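Local coordinates for ribokinase (Thermotoga maritima, PDB 1VM7), which probably phosphorylates D-ribose at its 5-hydroxyl, using ATP and a divalent metal ion, most likely magnesium, at residues A[83-88]-A[94-99]; A[282-287]-A[297-302]. One frame throughout, in Å; residues are numbered along the deposited sequence.

Overall arrangement
Interaction 1 (83-88 with 94-99) and interaction 2 (282-287 with 297-302) lie in different parts of one PfkB-type kinase chain, their centres about 23 Å apart and their nearest atoms about 10 Å apart. They have no helix or strand in common. Interaction 1 sets helix 79-90 against the outermost strand, 93-98, of the nine-stranded sheet; it is partly buried and mixes an aliphatic side chain with aromatic rings and a guanidinium group. Interaction 2 is buried and almost wholly aliphatic, a proline ahead of helix 301-309 meeting helix 274-288 near the predicted potassium site. No hydrogen bond crosses either contact; the guanidinium of Arg98 and the hydroxyl of Tyr88 find their partners outside interaction 1.

Interaction 1. Residues A[83-88]-A[94-99]; sequences LLIENY and TGYIRV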
loop_
_atom_site.group_PDB
_atom_site.type_symbol
_atom_site.label_atom_id
_atom_site.label_comp_id
_atom_site.label_asym_id
_atom_site.label_seq_id
_atom_site.Cartn_x
_atom_site.Cartn_y
_atom_site.Cartn_z
ATOM N N LEU A 83 -12.524 2.486 9.401
ATOM C CA LEU A 83 -13.392 2.072 8.295
ATOM C C LEU A 83 -13.970 0.670 8.539
ATOM O O LEU A 83 -15.163 0.426 8.265
ATOM C CB LEU A 83 -12.673 2.187 6.937
ATOM C CG LEU A 83 -12.425 3.687 6.590
ATOM C CD1 LEU A 83 -11.331 3.901 5.511
ATOM C CD2 LEU A 83 -13.730 4.431 6.218
ATOM N N LEU A 84 -13.133 -0.255 9.028
ATOM C CA LEU A 84 -13.620 -1.615 9.317
ATOM C C LEU A 84 -14.660 -1.613 10.464
ATOM O O LEU A 84 -15.650 -2.322 10.428
ATOM C CB LEU A 84 -12.482 -2.528 9.660
ATOM C CG LEU A 84 -11.491 -2.844 8.522
ATOM C CD1 LEU A 84 -10.505 -3.832 9.070
ATOM C CD2 LEU A 84 -12.180 -3.349 7.307
ATOM N N ILE A 85 -14.434 -0.792 11.474
ATOM C CA ILE A 85 -15.401 -0.663 12.577
ATOM C C ILE A 85 -16.756 -0.145 12.070
ATOM O O ILE A 85 -17.818 -0.714 12.418
ATOM C CB ILE A 85 -14.818 0.169 13.709
ATOM C CG1 ILE A 85 -13.714 -0.638 14.400
ATOM C CG2 ILE A 85 -15.886 0.602 14.718
ATOM C CD1 ILE A 85 -12.902 0.168 15.350
ATOM N N GLU A 86 -16.732 0.862 11.198
ATOM C CA GLU A 86 -17.972 1.353 10.594
ATOM C C GLU A 86 -18.681 0.248 9.871
ATOM O O GLU A 86 -19.902 0.125 9.982
ATOM C CB GLU A 86 -17.792 2.489 9.579
ATOM C CG GLU A 86 -16.700 3.435 9.869
ATOM C CD GLU A 86 -16.736 4.686 8.961
ATOM O OE1 GLU A 86 -17.639 4.738 8.042
ATOM O OE2 GLU A 86 -15.863 5.578 9.195
ATOM N N ASN A 87 -17.946 -0.516 9.076
ATOM C CA ASN A 87 -18.544 -1.619 8.315
ATOM C C ASN A 87 -19.146 -2.607 9.299
ATOM O O ASN A 87 -20.282 -3.018 9.149
ATOM C CB ASN A 87 -17.510 -2.357 7.464
ATOM C CG ASN A 87 -16.901 -1.496 6.365
ATOM O OD1 ASN A 87 -17.395 -0.402 6.068
ATOM N ND2 ASN A 87 -15.801 -1.989 5.749
ATOM N N TYR A 88 -18.362 -2.978 10.314
ATOM C CA TYR A 88 -18.782 -3.996 11.274
ATOM C C TYR A 88 -20.020 -3.558 12.067
ATOM O O TYR A 88 -20.973 -4.342 12.174
ATOM C CB TYR A 88 -17.623 -4.450 12.185
ATOM C CG TYR A 88 -16.418 -5.071 11.481
ATOM C CD1 TYR A 88 -16.468 -5.468 10.142
ATOM C CD2 TYR A 88 -15.206 -5.275 12.175
ATOM C CE1 TYR A 88 -15.371 -6.022 9.530
ATOM C CE2 TYR A 88 -14.092 -5.797 11.549
ATOM C CZ TYR A 88 -14.170 -6.183 10.236
ATOM O OH TYR A 88 -13.076 -6.689 9.586
ATOM N N THR A 94 -19.802 -7.481 16.150
ATOM C CA THR A 94 -19.174 -7.089 17.398
ATOM C C THR A 94 -18.040 -8.045 17.748
ATOM O O THR A 94 -18.029 -9.180 17.276
ATOM C CB THR A 94 -20.184 -7.103 18.546
ATOM O OG1 THR A 94 -20.775 -8.412 18.698
ATOM C CG2 THR A 94 -21.280 -6.076 18.264
ATOM N N GLY A 95 -17.107 -7.595 18.589
ATOM C CA GLY A 95 -16.051 -8.471 19.132
ATOM C C GLY A 95 -14.639 -8.135 18.690
ATOM O O GLY A 95 -13.683 -8.760 19.137
ATOM N N TYR A 96 -14.501 -7.139 17.816
ATOM C CA TYR A 96 -13.181 -6.717 17.374
ATOM C C TYR A 96 -12.381 -6.148 18.541
ATOM O O TYR A 96 -12.946 -5.566 19.443
ATOM C CB TYR A 96 -13.263 -5.661 16.278
ATOM C CG TYR A 96 -14.092 -4.453 16.647
ATOM C CD1 TYR A 96 -13.556 -3.383 17.365
ATOM C CD2 TYR A 96 -15.423 -4.383 16.241
ATOM C CE1 TYR A 96 -14.354 -2.269 17.678
ATOM C CE2 TYR A 96 -16.206 -3.319 16.545
ATOM C CZ TYR A 96 -15.692 -2.278 17.254
ATOM O OH TYR A 96 -16.559 -1.262 17.496
ATOM N N ILE A 97 -11.062 -6.303 18.455
ATOM C CA ILE A 97 -10.104 -5.847 19.439
ATOM C C ILE A 97 -9.117 -4.924 18.748
ATOM O O ILE A 97 -8.541 -5.307 17.741
ATOM C CB ILE A 97 -9.305 -7.038 19.998
ATOM C CG1 ILE A 97 -10.204 -7.975 20.796
ATOM C CG2 ILE A 97 -8.109 -6.568 20.876
ATOM C CD1 ILE A 97 -9.541 -9.331 21.051
ATOM N N ARG A 98 -8.905 -3.732 19.299
ATOM C CA ARG A 98 -7.971 -2.778 18.718
ATOM C C ARG A 98 -6.623 -2.905 19.364
ATOM O O ARG A 98 -6.554 -3.052 20.562
ATOM C CB ARG A 98 -8.488 -1.360 18.899
ATOM C CG ARG A 98 -9.905 -1.210 18.384
ATOM C CD ARG A 98 -10.311 0.223 18.317
ATOM N NE ARG A 98 -9.932 0.798 17.044
ATOM C CZ ARG A 98 -10.337 1.987 16.619
ATOM N NH1 ARG A 98 -11.122 2.761 17.387
ATOM N NH2 ARG A 98 -9.933 2.408 15.434
ATOM N N VAL A 99 -5.559 -2.897 18.559
ATOM C CA VAL A 99 -4.187 -3.003 19.065
ATOM C C VAL A 99 -3.386 -1.903 18.417
ATOM O O VAL A 99 -3.880 -1.248 17.497
ATOM C CB VAL A 99 -3.562 -4.402 18.797
ATOM C CG1 VAL A 99 -4.329 -5.465 19.570
ATOM C CG2 VAL A 99 -3.547 -4.768 17.285
#
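One face of the Tyr96 ring carries Ile85 CG1, 3.9 Å from the ring centroid and 19° off the normal, a CH-pi contact shifted toward the rim. Ile85 CD1 lies over one face of the Arg98 guanidinium, above its centre, 3.4 Å from Arg98 CZ. At the edge of the Tyr88 ring, near its plane, comes Tyr96 CD2, 4.2 Å from Tyr88 CD2, while one face of the Tyr88 ring receives Leu84 O from its own helix. Ile85 thus serves both flat groups: with CG1 anti to the carbonyl carbon (chi1 -70°), CG1 and CD1 reach across to them, and CG2 lies 3.4 Å from Tyr96 OH. An alanine in place of Tyr96 would remove the ring under Ile85 CG1 and is likely to open a gap between helix and strand. The chain of Arg98 bends at chi3; NE hydrogen-bonds to Gly76 O, and NH2 hydrogen-bonds to Ser81 OG and forms a salt bridge with Asp82 OD1, bonds that probably hold the plane Ile85 covers. Tyr88 OH is hydrogen-bonded to Ser23 OG, and the Tyr88 side chain lies close to that of Ala55, a predicted substrate-site residue. Helix 79-90 runs nearly antiparallel to strand 93-98 (170° for the short segments) within the beta-alpha-beta crossover from strand 69-75 to strand 93-98, part of the Rossmann-like ribokinase fold.

Interaction 2. Residues A[282-287]-A[297-302]; sequences TAAAAI and SIPARE
Ile287 meets the Pro299 ring with three of its carbons. Its CB lies 4.0 Å from Pro299 CG. At the first branch, CG2 makes the nearest approach, 3.7 Å to Pro299 CB. The other branch runs through CG1 to the tip, where CD1 returns to the ring, 4.0 Å from Pro299 CB. Chi1 of -61° places CG1 anti to the carbonyl carbon and leaves CG2, anti to the backbone N, against the proline ring; the two side chains meet at a slant. One turn back, Ala284 meets the same ring: its O is 3.7 Å from Pro299 CD, a van der Waals contact, and its CB lies 4.4 Å from Pro299 CG. The proline therefore packs on the helix through CB, CG and CD, all in a buried setting. Two residues before the proline, Ser297 belongs to the predicted potassium site, its OG hydrogen-bonded to Ala294 O. Just after the proline, Ala300 holds the N-cap position of helix 301-309, and its backbone N is hydrogen-bonded to Glu303 OE1. Val304 and Phe307 of that helix touch Pro299 and Ile287 respectively, while Val259 and Ala263 of helix 256-269 and Ile64 of helix 53-65 pack on Ala284, placing the contact where four helices converge.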
loop_
_atom_site.group_PDB
_atom_site.type_symbol
_atom_site.label_atom_id
_atom_site.label_comp_id
_atom_site.label_asym_id
_atom_site.label_seq_id
_atom_site.Cartn_x
_atom_site.Cartn_y
_atom_site.Cartn_z
ATOM N N THR A 282 -24.006 -23.149 -1.127
ATOM C CA THR A 282 -23.737 -23.253 -2.560
ATOM C C THR A 282 -24.469 -22.133 -3.317
ATOM O O THR A 282 -23.923 -21.517 -4.218
ATOM C CB THR A 282 -24.153 -24.650 -3.073
ATOM O OG1 THR A 282 -23.126 -25.593 -2.728
ATOM C CG2 THR A 282 -24.344 -24.654 -4.561
ATOM N N ALA A 283 -25.714 -21.886 -2.946
ATOM C CA ALA A 283 -26.509 -20.869 -3.603
ATOM C C ALA A 283 -25.934 -19.481 -3.386
ATOM O O ALA A 283 -25.855 -18.673 -4.308
ATOM C CB ALA A 283 -27.936 -20.920 -3.078
ATOM N N ALA A 284 -25.540 -19.214 -2.148
ATOM C CA ALA A 284 -24.943 -17.946 -1.743
ATOM C C ALA A 284 -23.602 -17.684 -2.417
ATOM O O ALA A 284 -23.369 -16.575 -2.916
ATOM C CB ALA A 284 -24.769 -17.922 -0.225
ATOM N N ALA A 285 -22.731 -18.702 -2.428
ATOM C CA ALA A 285 -21.466 -18.631 -3.147
ATOM C C ALA A 285 -21.710 -18.336 -4.612
ATOM O O ALA A 285 -21.044 -17.496 -5.194
ATOM C CB ALA A 285 -20.715 -19.925 -3.023
ATOM N N ALA A 286 -22.659 -19.054 -5.202
ATOM C CA ALA A 286 -22.924 -18.972 -6.623
ATOM C C ALA A 286 -23.358 -17.563 -7.042
ATOM O O ALA A 286 -23.117 -17.127 -8.168
ATOM C CB ALA A 286 -24.037 -19.962 -6.991
ATOM N N ILE A 287 -24.091 -16.886 -6.172
ATOM C CA ILE A 287 -24.505 -15.506 -6.452
ATOM C C ILE A 287 -23.291 -14.594 -6.326
ATOM O O ILE A 287 -23.109 -13.684 -7.137
ATOM C CB ILE A 287 -25.602 -14.971 -5.486
ATOM C CG1 ILE A 287 -26.889 -15.789 -5.572
ATOM C CG2 ILE A 287 -25.909 -13.485 -5.774
ATOM C CD1 ILE A 287 -27.869 -15.511 -4.440
ATOM N N SER A 297 -19.436 -8.647 -3.060
ATOM C CA SER A 297 -20.180 -9.691 -3.777
ATOM C C SER A 297 -21.189 -10.459 -2.921
ATOM O O SER A 297 -21.900 -11.315 -3.437
ATOM C CB SER A 297 -19.224 -10.734 -4.360
ATOM O OG SER A 297 -18.671 -11.486 -3.278
ATOM N N ILE A 298 -21.151 -10.250 -1.613
ATOM C CA ILE A 298 -21.908 -11.074 -0.682
ATOM C C ILE A 298 -23.394 -10.790 -0.877
ATOM O O ILE A 298 -23.820 -9.653 -0.752
ATOM C CB ILE A 298 -21.488 -10.798 0.775
ATOM C CG1 ILE A 298 -20.041 -11.248 0.962
ATOM C CG2 ILE A 298 -22.421 -11.531 1.735
ATOM C CD1 ILE A 298 -19.342 -10.823 2.250
ATOM N N PRO A 299 -24.198 -11.812 -1.245
ATOM C CA PRO A 299 -25.578 -11.448 -1.398
ATOM C C PRO A 299 -26.332 -11.188 -0.066
ATOM O O PRO A 299 -25.926 -11.587 1.018
ATOM C CB PRO A 299 -26.181 -12.659 -2.127
ATOM C CG PRO A 299 -25.391 -13.755 -1.644
ATOM C CD PRO A 299 -24.001 -13.235 -1.555
ATOM N N ALA A 300 -27.426 -10.475 -0.180
ATOM C CA ALA A 300 -28.327 -10.326 0.940
ATOM C C ALA A 300 -29.225 -11.578 0.988
ATOM O O ALA A 300 -29.432 -12.255 -0.028
ATOM C CB ALA A 300 -29.160 -9.061 0.781
ATOM N N ARG A 301 -29.719 -11.886 2.181
ATOM C CA ARG A 301 -30.553 -13.047 2.410
ATOM C C ARG A 301 -31.687 -13.185 1.385
ATOM O O ARG A 301 -31.905 -14.256 0.841
ATOM C CB ARG A 301 -31.137 -12.989 3.826
ATOM C CG ARG A 301 -32.002 -14.186 4.184
ATOM C CD ARG A 301 -31.326 -15.502 3.790
ATOM N NE ARG A 301 -32.060 -16.617 4.362
ATOM C CZ ARG A 301 -31.883 -17.098 5.585
ATOM N NH1 ARG A 301 -30.989 -16.569 6.394
ATOM N NH2 ARG A 301 -32.619 -18.119 5.992
ATOM N N GLU A 302 -32.387 -12.094 1.107
ATOM C CA GLU A 302 -33.452 -12.112 0.108
ATOM C C GLU A 302 -32.950 -12.566 -1.269
ATOM O O GLU A 302 -33.646 -13.293 -1.975
ATOM C CB GLU A 302 -34.180 -10.753 0.032
ATOM C CG GLU A 302 -33.256 -9.526 -0.177
ATOM C CD GLU A 302 -32.879 -8.736 1.115
ATOM O OE1 GLU A 302 -32.283 -9.329 2.071
ATOM O OE2 GLU A 302 -33.148 -7.497 1.137
#